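Local coordinates for putative phosphomethylpyrimidine kinase (Bacteroides thetaiotaomicron, PDB 3MBH), which probably phosphorylates pyridoxal with ATP, as a pyridoxal kinase of the ribokinase clan, and is seen here with pyridoxal bound, at residues K131-L136 with F151-E156; R120-F125 with L147-Y152; E75-A80 with F102-S107; V7-A12 with Q37-P42. All blocks are in the same frame, centred on the assembly; numbering follows the deposited sequence. Where two conformers were deposited one is given.

Contact 1 (K131-L136 with F151-E156); sequences KEMRHL and FYLLDE
R134, on the last turn of helix 127-136, reaches across to the C-terminal end of helix 147-154 and takes hold of the carbonyl oxygen of Y152 side-on. NE donates to Y152 O at 3.1 Å and NH2 to the same oxygen at 2.8 Å, with this acceptor only 7° out of the guanidinium plane. The arm gets there because CG lies beside the backbone N, anti to the carbonyl carbon (chi1 -74°), and the chain then runs extended from CG to NE. NE also donates weakly to L153 O. D155 places CB over one guanidinium face, and its OD1 meets NH2 at 2.9 Å in a salt bridge, the carboxylate turned 63° from the guanidinium. Water 1 links NH1 to the same OD1. A leucine in place of R134 would probably leave the D155 carboxylate without its cationic mate and Y152 O with fewer donors. On the buried side, L153 CD2 packs 4.1 Å from CG of selenomethionine M133, and P113 touches both side chains. A side chain of one helix thus grips the C-terminal carbonyls of its neighbour, helix 147-154, which ends in a Schellman motif with D155 at positive phi.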
# COMPACT_ATOMS: atom_id res chain seq x y z
N LYS A 131 -39.81 6.90 -22.68
CA LYS A 131 -39.82 7.97 -23.67
C LYS A 131 -39.00 9.18 -23.19
O LYS A 131 -38.21 9.71 -23.96
CB LYS A 131 -41.25 8.38 -24.07
CG LYS A 131 -42.05 7.26 -24.67
CD LYS A 131 -43.37 7.70 -25.21
CE LYS A 131 -44.33 8.05 -24.13
NZ LYS A 131 -45.74 7.65 -24.51
N GLU A 132 -39.12 9.58 -21.93
CA GLU A 132 -38.32 10.70 -21.41
C GLU A 132 -36.81 10.38 -21.37
O GLU A 132 -35.94 11.22 -21.72
CB GLU A 132 -38.83 11.14 -20.03
CG GLU A 132 -40.22 11.75 -20.02
CD GLU A 132 -40.30 13.08 -20.80
OE1 GLU A 132 -39.44 13.95 -20.61
OE2 GLU A 132 -41.24 13.24 -21.61
N MSE A 133 -36.47 9.15 -20.96
CA MSE A 133 -35.08 8.78 -20.88
C MSE A 133 -34.42 8.85 -22.26
O MSE A 133 -33.26 9.24 -22.37
CB MSE A 133 -34.93 7.40 -20.25
CG MSE A 133 -33.50 6.98 -19.97
SE MSE A 133 -32.63 8.19 -18.68
CE MSE A 133 -33.37 7.50 -17.02
N ARG A 134 -35.17 8.50 -23.31
CA ARG A 134 -34.70 8.65 -24.67
C ARG A 134 -34.24 10.08 -24.99
O ARG A 134 -33.30 10.28 -25.75
CB ARG A 134 -35.80 8.26 -25.69
CG ARG A 134 -36.02 6.76 -25.79
CD ARG A 134 -37.17 6.46 -26.70
NE ARG A 134 -37.56 5.06 -26.59
CZ ARG A 134 -38.79 4.60 -26.77
NH1 ARG A 134 -39.78 5.43 -27.04
NH2 ARG A 134 -39.04 3.31 -26.67
N HIS A 135 -34.90 11.07 -24.39
CA HIS A 135 -34.48 12.44 -24.51
C HIS A 135 -33.21 12.74 -23.71
O HIS A 135 -32.29 13.38 -24.23
CB HIS A 135 -35.57 13.44 -24.06
CG HIS A 135 -35.16 14.87 -24.21
ND1 HIS A 135 -35.00 15.47 -25.44
CD2 HIS A 135 -34.82 15.81 -23.30
CE1 HIS A 135 -34.62 16.72 -25.28
NE2 HIS A 135 -34.52 16.96 -23.99
N LEU A 136 -33.18 12.31 -22.46
CA LEU A 136 -32.07 12.62 -21.59
C LEU A 136 -30.74 12.09 -22.16
O LEU A 136 -29.72 12.77 -22.08
CB LEU A 136 -32.29 12.08 -20.18
CG LEU A 136 -31.19 12.47 -19.18
CD1 LEU A 136 -31.04 14.02 -19.09
CD2 LEU A 136 -31.41 11.80 -17.80
N PHE A 151 -32.67 -1.88 -25.62
CA PHE A 151 -33.80 -2.11 -26.51
C PHE A 151 -34.96 -1.14 -26.18
O PHE A 151 -35.61 -0.64 -27.08
CB PHE A 151 -34.21 -3.57 -26.48
CG PHE A 151 -33.24 -4.47 -27.20
CD1 PHE A 151 -33.10 -4.39 -28.57
CD2 PHE A 151 -32.47 -5.36 -26.51
CE1 PHE A 151 -32.20 -5.19 -29.23
CE2 PHE A 151 -31.55 -6.18 -27.18
CZ PHE A 151 -31.42 -6.08 -28.52
N TYR A 152 -35.15 -0.81 -24.90
CA TYR A 152 -36.13 0.24 -24.54
C TYR A 152 -35.76 1.59 -25.17
O TYR A 152 -36.61 2.26 -25.75
CB TYR A 152 -36.27 0.37 -23.02
CG TYR A 152 -37.23 -0.67 -22.45
CD1 TYR A 152 -38.58 -0.68 -22.81
CD2 TYR A 152 -36.78 -1.64 -21.55
CE1 TYR A 152 -39.45 -1.64 -22.26
CE2 TYR A 152 -37.63 -2.60 -21.04
CZ TYR A 152 -38.95 -2.60 -21.40
OH TYR A 152 -39.78 -3.55 -20.85
N LEU A 153 -34.49 1.95 -25.15
CA LEU A 153 -34.04 3.21 -25.74
C LEU A 153 -34.21 3.22 -27.26
O LEU A 153 -34.63 4.23 -27.81
CB LEU A 153 -32.60 3.52 -25.40
CG LEU A 153 -32.36 3.90 -23.95
CD1 LEU A 153 -30.90 3.89 -23.56
CD2 LEU A 153 -33.02 5.26 -23.67
N LEU A 154 -33.91 2.10 -27.93
CA LEU A 154 -34.08 2.02 -29.38
C LEU A 154 -35.54 1.73 -29.82
O LEU A 154 -35.82 1.75 -31.01
CB LEU A 154 -33.14 0.95 -29.93
CG LEU A 154 -31.65 1.26 -29.83
CD1 LEU A 154 -30.85 0.15 -30.43
CD2 LEU A 154 -31.31 2.57 -30.53
N ASP A 155 -36.44 1.47 -28.87
CA ASP A 155 -37.83 1.15 -29.15
C ASP A 155 -37.88 -0.06 -30.08
O ASP A 155 -38.47 0.01 -31.14
CB ASP A 155 -38.55 2.36 -29.77
CG ASP A 155 -40.08 2.24 -29.72
OD1 ASP A 155 -40.63 1.85 -28.66
OD2 ASP A 155 -40.74 2.61 -30.72
N GLU A 156 -37.22 -1.13 -29.67
CA GLU A 156 -37.22 -2.39 -30.37
C GLU A 156 -37.40 -3.50 -29.33
O GLU A 156 -37.01 -3.34 -28.18
CB GLU A 156 -35.91 -2.61 -31.09
CG GLU A 156 -35.62 -1.65 -32.21
CD GLU A 156 -36.46 -1.90 -33.44
OE1 GLU A 156 -36.33 -2.99 -34.04
OE2 GLU A 156 -37.26 -1.02 -33.83
O HOH W 1 -42.28 3.96 -27.34

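Contact 2 (R120-F125 with L147-Y152); sequences RLYTNF and LTELFY. With PXL (3-hydroxy-5-(hydroxymethyl)-2-methylisonicotinaldehyde), chain G.
The wall of the pyridoxal pocket that carries Y122 is joined here to helix 147-154. The Y122 ring turns one face to the bound pyridoxal, with the aldehyde carbon C4A of PXL 3.6 Å from Y122 CZ and offset toward the rim of the ring. Water 3, lying in the ring plane at its edge, bridges Y122 OH (2.8 Å) to E149 OE2 (2.8 Å), to which it donates. The same OE2 accepts from the backbone N of L115, so E149 links the loop beside the pocket to the helix while holding the water beyond the hydroxyl of Y122. R120 and L121 form one strand of a two-stranded antiparallel hairpin with 116-117, and from Y122 to F125 the chain makes a type II beta turn. L121 meets the helix through a CH-pi contact: its CD2 stands over the centre of the Y152 ring, 3.7 Å from the centroid and 12° off the normal. That branch reaches the ring because CG sits beside the backbone N (chi1 -63°) and CD2 swings over the face. Replacing Y152 by an alanine would probably leave L121 CD2 without the aromatic face beneath it and open a gap between hairpin and helix. One turn earlier in the helix, T148 CG2 rests 3.8 Å from R120 N, while T148 OG1 bonds to G119 N.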
# COMPACT_ATOMS: atom_id res chain seq x y z
N ARG A 120 -37.24 -6.55 -18.33
CA ARG A 120 -38.44 -5.92 -17.80
C ARG A 120 -38.07 -4.54 -17.27
O ARG A 120 -36.95 -4.35 -16.84
CB ARG A 120 -38.97 -6.74 -16.60
CG ARG A 120 -39.35 -8.16 -16.93
CD ARG A 120 -39.88 -8.90 -15.70
NE ARG A 120 -38.94 -8.86 -14.56
CZ ARG A 120 -38.02 -9.80 -14.28
NH1 ARG A 120 -37.90 -10.91 -15.04
NH2 ARG A 120 -37.22 -9.64 -13.23
N LEU A 121 -39.01 -3.62 -17.24
CA LEU A 121 -38.81 -2.36 -16.50
C LEU A 121 -38.78 -2.53 -15.00
O LEU A 121 -39.45 -3.40 -14.48
CB LEU A 121 -39.91 -1.37 -16.83
CG LEU A 121 -39.99 -0.90 -18.30
CD1 LEU A 121 -41.33 -0.12 -18.56
CD2 LEU A 121 -38.77 -0.06 -18.67
N TYR A 122 -38.06 -1.67 -14.28
CA TYR A 122 -38.13 -1.68 -12.82
C TYR A 122 -39.51 -1.28 -12.27
O TYR A 122 -40.32 -0.61 -12.95
CB TYR A 122 -37.08 -0.76 -12.20
CG TYR A 122 -35.65 -1.17 -12.43
CD1 TYR A 122 -35.23 -2.49 -12.23
CD2 TYR A 122 -34.73 -0.24 -12.90
CE1 TYR A 122 -33.90 -2.85 -12.42
CE2 TYR A 122 -33.39 -0.61 -13.14
CZ TYR A 122 -32.98 -1.89 -12.87
OH TYR A 122 -31.69 -2.22 -13.10
N THR A 123 -39.79 -1.67 -11.03
CA THR A 123 -41.16 -1.58 -10.49
C THR A 123 -41.66 -0.14 -10.58
O THR A 123 -40.94 0.81 -10.19
CB THR A 123 -41.19 -2.01 -9.00
OG1 THR A 123 -40.72 -3.35 -8.93
CG2 THR A 123 -42.60 -1.92 -8.38
N ASN A 124 -42.87 0.01 -11.10
CA ASN A 124 -43.51 1.31 -11.26
C ASN A 124 -42.98 2.14 -12.42
O ASN A 124 -43.47 3.21 -12.64
CB ASN A 124 -43.48 2.12 -9.96
CG ASN A 124 -44.26 1.45 -8.83
OD1 ASN A 124 -45.18 0.68 -9.07
ND2 ASN A 124 -43.87 1.74 -7.61
N PHE A 125 -42.00 1.67 -13.18
CA PHE A 125 -41.62 2.35 -14.41
C PHE A 125 -42.57 1.90 -15.52
O PHE A 125 -43.03 0.78 -15.51
CB PHE A 125 -40.14 2.04 -14.79
CG PHE A 125 -39.13 2.83 -14.02
CD1 PHE A 125 -39.45 3.47 -12.84
CD2 PHE A 125 -37.83 2.94 -14.47
CE1 PHE A 125 -38.50 4.18 -12.15
CE2 PHE A 125 -36.89 3.65 -13.78
CZ PHE A 125 -37.21 4.26 -12.61
N LEU A 147 -28.45 -4.36 -21.55
CA LEU A 147 -29.08 -4.81 -22.80
C LEU A 147 -30.59 -4.50 -22.83
O LEU A 147 -31.16 -4.07 -23.87
CB LEU A 147 -28.81 -6.31 -23.02
CG LEU A 147 -29.17 -6.80 -24.41
CD1 LEU A 147 -28.29 -6.07 -25.40
CD2 LEU A 147 -29.03 -8.30 -24.50
N THR A 148 -31.25 -4.68 -21.69
CA THR A 148 -32.66 -4.37 -21.56
C THR A 148 -32.94 -2.91 -21.90
O THR A 148 -33.83 -2.61 -22.70
CB THR A 148 -33.15 -4.64 -20.13
OG1 THR A 148 -32.97 -6.03 -19.81
CG2 THR A 148 -34.64 -4.27 -19.98
N GLU A 149 -32.19 -2.03 -21.27
CA GLU A 149 -32.32 -0.60 -21.42
C GLU A 149 -31.99 -0.20 -22.86
O GLU A 149 -32.63 0.70 -23.41
CB GLU A 149 -31.43 0.12 -20.41
CG GLU A 149 -31.93 -0.07 -19.02
CD GLU A 149 -30.91 0.19 -17.93
OE1 GLU A 149 -29.67 0.27 -18.19
OE2 GLU A 149 -31.40 0.36 -16.80
N LEU A 150 -31.08 -0.92 -23.50
CA LEU A 150 -30.75 -0.63 -24.88
C LEU A 150 -31.96 -0.78 -25.78
O LEU A 150 -32.23 0.06 -26.65
CB LEU A 150 -29.65 -1.56 -25.42
CG LEU A 150 -29.52 -1.52 -26.97
CD1 LEU A 150 -28.60 -0.42 -27.37
CD2 LEU A 150 -29.06 -2.79 -27.47
N PHE A 151 -32.67 -1.88 -25.62
CA PHE A 151 -33.80 -2.11 -26.51
C PHE A 151 -34.96 -1.14 -26.18
O PHE A 151 -35.61 -0.64 -27.08
CB PHE A 151 -34.21 -3.57 -26.48
CG PHE A 151 -33.24 -4.47 -27.20
CD1 PHE A 151 -33.10 -4.39 -28.57
CD2 PHE A 151 -32.47 -5.36 -26.51
CE1 PHE A 151 -32.20 -5.19 -29.23
CE2 PHE A 151 -31.55 -6.18 -27.18
CZ PHE A 151 -31.42 -6.08 -28.52
N TYR A 152 -35.15 -0.81 -24.90
CA TYR A 152 -36.13 0.24 -24.54
C TYR A 152 -35.76 1.59 -25.17
O TYR A 152 -36.61 2.26 -25.75
CB TYR A 152 -36.27 0.37 -23.02
CG TYR A 152 -37.23 -0.67 -22.45
CD1 TYR A 152 -38.58 -0.68 -22.81
CD2 TYR A 152 -36.78 -1.64 -21.55
CE1 TYR A 152 -39.45 -1.64 -22.26
CE2 TYR A 152 -37.63 -2.60 -21.04
CZ TYR A 152 -38.95 -2.60 -21.40
OH TYR A 152 -39.78 -3.55 -20.85
OP4 PXL G . -29.47 1.72 -10.65
C5A PXL G . -30.23 0.64 -10.14
C5 PXL G . -31.24 1.19 -9.13
C6 PXL G . -31.17 2.43 -8.52
N1 PXL G . -32.11 2.86 -7.67
C2 PXL G . -33.18 2.15 -7.25
C3 PXL G . -33.35 0.80 -7.81
C4 PXL G . -32.34 0.34 -8.80
C4A PXL G . -32.34 -0.99 -9.40
O4A PXL G . -33.06 -1.75 -8.84
O3 PXL G . -34.38 -0.01 -7.53
C2A PXL G . -34.08 2.82 -6.23
O HOH W 2 -41.73 -4.31 -18.18
O HOH W 3 -30.10 -0.43 -14.46

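Contact 3 (E75-A80 with F102-S107); sequences EVQFDA and FRQPDS
Two irregular backbones meet here, each running from the end of a helix toward a strand, and they come nearest where the CA atoms of D79 and S107 are 5.2 Å apart. At that point S107 CA makes a CA-H...O contact of 3.5 Å with D79 O. The 102-107 side is shaped by a type I beta turn from Q104 to S107, in which Q104 N donates to S107 OG at 2.6 Å. F102 and F78 carry the apolar part. Their rings are inclined at 40°, with centroids 5.7 Å apart, and touch through the CD2 atoms of both rings at 3.7 Å. F102 turns its edge to the V76 carbonyl, CE2 lying 3.5 Å from V76 O. With CG anti to the carbonyl carbon (chi1 -81°), the F102 ring is directed at the other segment. On the outer side, in one of two conformers of Q77, its amide lies stacked on that of Q104, although the two chains cross at about a right angle. Two waters occupy the seam: water 4 accepts from F78 N and donates to F102 O, while water 5 donates to both F78 O and F102 O and accepts from S107 OG. Helix 64-73 flanks the aromatic pair through W71, which meets the F78 ring edge-to-face and also touches F102, while F78 rests on K9 and A11 of strand 9-17.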
# COMPACT_ATOMS: atom_id res chain seq x y z
N GLU A 75 -22.68 29.65 -6.71
CA GLU A 75 -21.76 29.61 -7.84
C GLU A 75 -20.93 28.31 -7.90
O GLU A 75 -19.77 28.31 -8.29
CB GLU A 75 -20.90 30.88 -7.83
CG GLU A 75 -21.77 32.15 -7.98
CD GLU A 75 -20.97 33.44 -8.09
OE1 GLU A 75 -20.15 33.75 -7.19
OE2 GLU A 75 -21.17 34.18 -9.08
N VAL A 76 -21.54 27.18 -7.54
CA VAL A 76 -20.83 25.90 -7.56
C VAL A 76 -20.61 25.46 -9.00
O VAL A 76 -21.47 25.63 -9.86
CB VAL A 76 -21.51 24.80 -6.69
CG1 VAL A 76 -22.89 24.60 -7.09
CG2 VAL A 76 -20.77 23.45 -6.83
N GLN A 77 -19.43 24.93 -9.25
CA GLN A 77 -19.08 24.41 -10.55
C GLN A 77 -18.78 22.91 -10.47
O GLN A 77 -18.06 22.46 -9.59
CB GLN A 77 -17.86 25.14 -11.08
CG GLN A 77 -18.03 26.64 -11.26
CD GLN A 77 -18.56 26.98 -12.63
OE1 GLN A 77 -18.08 27.91 -13.28
NE2 GLN A 77 -19.53 26.18 -13.12
N PHE A 78 -19.35 22.15 -11.40
CA PHE A 78 -19.10 20.72 -11.44
C PHE A 78 -18.19 20.32 -12.57
O PHE A 78 -18.33 20.80 -13.68
CB PHE A 78 -20.41 19.94 -11.50
CG PHE A 78 -21.31 20.21 -10.32
CD1 PHE A 78 -20.95 19.77 -9.07
CD2 PHE A 78 -22.47 20.93 -10.47
CE1 PHE A 78 -21.76 20.05 -7.99
CE2 PHE A 78 -23.31 21.18 -9.39
CZ PHE A 78 -22.97 20.74 -8.16
N ASP A 79 -17.28 19.41 -12.30
CA ASP A 79 -16.39 18.84 -13.32
C ASP A 79 -17.09 17.73 -14.05
O ASP A 79 -16.75 17.40 -15.19
CB ASP A 79 -15.13 18.38 -12.64
CG ASP A 79 -14.45 19.52 -11.89
OD1 ASP A 79 -13.91 20.37 -12.60
OD2 ASP A 79 -14.54 19.63 -10.63
N ALA A 80 -18.11 17.15 -13.40
CA ALA A 80 -18.89 16.14 -14.05
C ALA A 80 -20.28 16.09 -13.48
O ALA A 80 -20.49 16.55 -12.38
CB ALA A 80 -18.23 14.80 -13.92
N PHE A 102 -25.17 23.79 -16.19
CA PHE A 102 -23.98 23.55 -15.38
C PHE A 102 -22.84 22.94 -16.16
O PHE A 102 -21.76 22.67 -15.62
CB PHE A 102 -24.31 22.71 -14.14
CG PHE A 102 -24.90 23.50 -13.02
CD1 PHE A 102 -26.22 23.89 -13.04
CD2 PHE A 102 -24.13 23.89 -11.94
CE1 PHE A 102 -26.77 24.62 -11.97
CE2 PHE A 102 -24.68 24.63 -10.89
CZ PHE A 102 -26.01 24.97 -10.90
N ARG A 103 -23.07 22.63 -17.42
CA ARG A 103 -21.99 21.97 -18.13
C ARG A 103 -20.92 23.02 -18.43
O ARG A 103 -21.18 24.21 -18.43
CB ARG A 103 -22.44 21.25 -19.38
CG ARG A 103 -22.90 22.15 -20.46
CD ARG A 103 -23.66 21.29 -21.51
NE ARG A 103 -22.82 20.20 -21.97
CZ ARG A 103 -23.23 19.01 -22.39
NH1 ARG A 103 -24.52 18.70 -22.44
NH2 ARG A 103 -22.31 18.11 -22.74
N GLN A 104 -19.70 22.55 -18.56
CA GLN A 104 -18.60 23.42 -18.93
C GLN A 104 -18.01 22.82 -20.18
O GLN A 104 -18.39 21.72 -20.58
CB GLN A 104 -17.59 23.52 -17.78
CG GLN A 104 -18.19 24.26 -16.59
CD GLN A 104 -17.30 24.29 -15.37
OE1 GLN A 104 -17.32 23.37 -14.53
NE2 GLN A 104 -16.56 25.38 -15.22
N PRO A 105 -17.12 23.55 -20.84
CA PRO A 105 -16.40 22.98 -21.98
C PRO A 105 -15.63 21.70 -21.65
O PRO A 105 -15.56 20.80 -22.46
CB PRO A 105 -15.44 24.11 -22.38
CG PRO A 105 -16.07 25.36 -21.86
CD PRO A 105 -16.79 24.97 -20.61
N ASP A 106 -15.03 21.61 -20.48
CA ASP A 106 -14.33 20.36 -20.11
C ASP A 106 -15.22 19.35 -19.36
O ASP A 106 -14.70 18.35 -18.89
CB ASP A 106 -13.05 20.64 -19.25
CG ASP A 106 -11.96 21.44 -20.01
OD1 ASP A 106 -11.94 21.44 -21.28
OD2 ASP A 106 -11.09 22.07 -19.34
N SER A 107 -16.53 19.58 -19.22
CA SER A 107 -17.38 18.62 -18.43
C SER A 107 -17.54 17.23 -19.04
O SER A 107 -17.37 16.99 -20.25
CB SER A 107 -18.78 19.15 -18.12
OG SER A 107 -18.77 20.41 -17.51
O HOH W 4 -20.61 23.64 -13.39
O HOH W 5 -20.35 20.06 -15.33

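Contact 4 (V7-A12 with Q37-P42); sequences VKKIAA and QVCPLP
K8 O accepts from Q37 N at 2.9 Å, and from this bond a ladder of five backbone hydrogen bonds runs up the parallel pair of strands 9-12 and 37-40. I10 supplies both rungs in the middle, its N donating to Q37 O at 2.8 Å and its O accepting from C39 N. A12 does likewise higher up, with N bonded to C39 O and O to L41 N. K9 CA and A11 CA add CA-H...O contacts to Q37 O and C39 O, so these carbonyls each receive a CA-H as well as an N-H. Away from the ladder, Q37 OE1 accepts from two waters, one of which it shares with K9 NZ: water 7 donates to OE1 at 2.7 Å and accepts from NZ. OE1 is carried there by an extended side chain whose CG is anti to the backbone N (chi1 178°), so that it runs beside K9 in the same direction. V38 CG1 and A12 CB touch at 3.5 Å on the face shared with I10. The axes of segments 9-12 and 37-40 approach to 4.5 Å, with their N-to-C directions 29° apart. Together with helix 24-33, the strands form a beta-alpha-beta unit: L24, I28 and L31 of that helix pack on A12, V38 and I10, strand 80-83 pairs along the other edge of 9-17, and on the face of Q37 and C39 a second subunit brings R21 and G18 into contact.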
# COMPACT_ATOMS: atom_id res chain seq x y z
N VAL A 7 -9.45 19.14 -5.84
CA VAL A 7 -10.37 17.98 -5.84
C VAL A 7 -11.57 18.27 -6.74
O VAL A 7 -12.33 19.18 -6.45
CB VAL A 7 -10.93 17.69 -4.42
CG1 VAL A 7 -12.03 16.58 -4.48
CG2 VAL A 7 -9.80 17.29 -3.46
N LYS A 8 -11.77 17.48 -7.79
CA LYS A 8 -12.88 17.71 -8.72
C LYS A 8 -14.22 17.29 -8.10
O LYS A 8 -14.27 16.43 -7.21
CB LYS A 8 -12.63 16.97 -10.06
CG LYS A 8 -11.22 17.24 -10.71
CD LYS A 8 -10.80 18.69 -10.60
CE LYS A 8 -9.44 19.02 -11.33
NZ LYS A 8 -8.19 18.72 -10.53
N LYS A 9 -15.30 17.94 -8.54
CA LYS A 9 -16.64 17.71 -8.01
C LYS A 9 -17.57 17.08 -9.06
O LYS A 9 -17.61 17.50 -10.24
CB LYS A 9 -17.29 19.02 -7.52
CG LYS A 9 -16.51 19.87 -6.53
CD LYS A 9 -17.41 21.04 -6.04
CE LYS A 9 -16.74 22.36 -6.10
NZ LYS A 9 -15.68 22.59 -5.05
N ILE A 10 -18.31 16.09 -8.62
CA ILE A 10 -19.29 15.40 -9.45
C ILE A 10 -20.68 15.59 -8.89
O ILE A 10 -20.93 15.21 -7.75
CB ILE A 10 -18.97 13.91 -9.51
CG1 ILE A 10 -17.54 13.72 -10.04
CG2 ILE A 10 -19.99 13.18 -10.38
CD1 ILE A 10 -17.01 12.28 -9.95
N ALA A 11 -21.59 16.16 -9.67
CA ALA A 11 -22.98 16.22 -9.23
C ALA A 11 -23.60 14.83 -9.55
O ALA A 11 -23.60 14.40 -10.70
CB ALA A 11 -23.74 17.38 -9.96
N ALA A 12 -24.14 14.16 -8.52
CA ALA A 12 -24.68 12.83 -8.61
C ALA A 12 -26.20 12.86 -8.50
O ALA A 12 -26.75 13.12 -7.42
CB ALA A 12 -24.05 11.91 -7.53
N GLN A 37 -15.02 14.58 -5.06
CA GLN A 37 -16.13 14.93 -4.17
C GLN A 37 -17.46 14.71 -4.92
O GLN A 37 -17.61 15.19 -6.04
CB GLN A 37 -16.04 16.39 -3.70
CG GLN A 37 -17.22 16.75 -2.82
CD GLN A 37 -17.16 18.19 -2.30
OE1 GLN A 37 -16.36 18.97 -2.74
NE2 GLN A 37 -17.99 18.50 -1.31
N VAL A 38 -18.39 13.98 -4.31
CA VAL A 38 -19.68 13.69 -4.87
C VAL A 38 -20.69 14.58 -4.15
O VAL A 38 -20.75 14.61 -2.90
CB VAL A 38 -20.06 12.26 -4.65
CG1 VAL A 38 -21.48 11.99 -5.11
CG2 VAL A 38 -19.02 11.33 -5.31
N CYS A 39 -21.43 15.33 -4.94
CA CYS A 39 -22.43 16.28 -4.49
C CYS A 39 -23.78 15.77 -4.94
O CYS A 39 -24.18 15.92 -6.11
CB CYS A 39 -22.17 17.64 -5.07
SG CYS A 39 -20.67 18.40 -4.52
N PRO A 40 -24.53 15.17 -4.01
CA PRO A 40 -25.81 14.55 -4.38
C PRO A 40 -26.94 15.54 -4.70
O PRO A 40 -27.14 16.52 -3.94
CB PRO A 40 -26.20 13.73 -3.14
CG PRO A 40 -25.43 14.38 -2.00
CD PRO A 40 -24.18 14.96 -2.59
N LEU A 41 -27.60 15.28 -5.83
CA LEU A 41 -28.90 15.85 -6.19
C LEU A 41 -29.88 14.68 -6.15
O LEU A 41 -30.07 14.01 -7.14
CB LEU A 41 -28.88 16.44 -7.59
CG LEU A 41 -30.15 17.20 -8.01
CD1 LEU A 41 -30.46 18.32 -7.02
CD2 LEU A 41 -29.99 17.72 -9.45
N PRO A 42 -30.49 14.42 -4.99
CA PRO A 42 -31.23 13.20 -4.78
C PRO A 42 -32.59 13.21 -5.49
O PRO A 42 -33.29 14.21 -5.46
CB PRO A 42 -31.39 13.15 -3.25
CG PRO A 42 -31.37 14.61 -2.84
CD PRO A 42 -30.40 15.25 -3.76
O HOH W 6 -13.96 19.46 -3.39
O HOH W 7 -16.51 21.58 -2.10

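From the N terminus, contact 4 comes first, pairing strand 9-17 with strand 37-40 and closing the loop that holds helix 24-33. Contact 3 opens after it, where the chain leaves helix 64-73, and closes at the end of helix 91-102. The two touch: D79 OD2 lies 2.8 Å from K9 N and A80 O is 3.0 Å from A11 N, so strand 80-83 continues the sheet from strand 9-17. Contact 2 follows from the hairpin strand 120-121, and contact 1 opens within its loop; both end on overlapping parts of helix 147-154, sharing F151 and Y152. They tie hairpin and helix 127-136 to one helix, with centres about 26 to 30 Å from those of contacts 3 and 4.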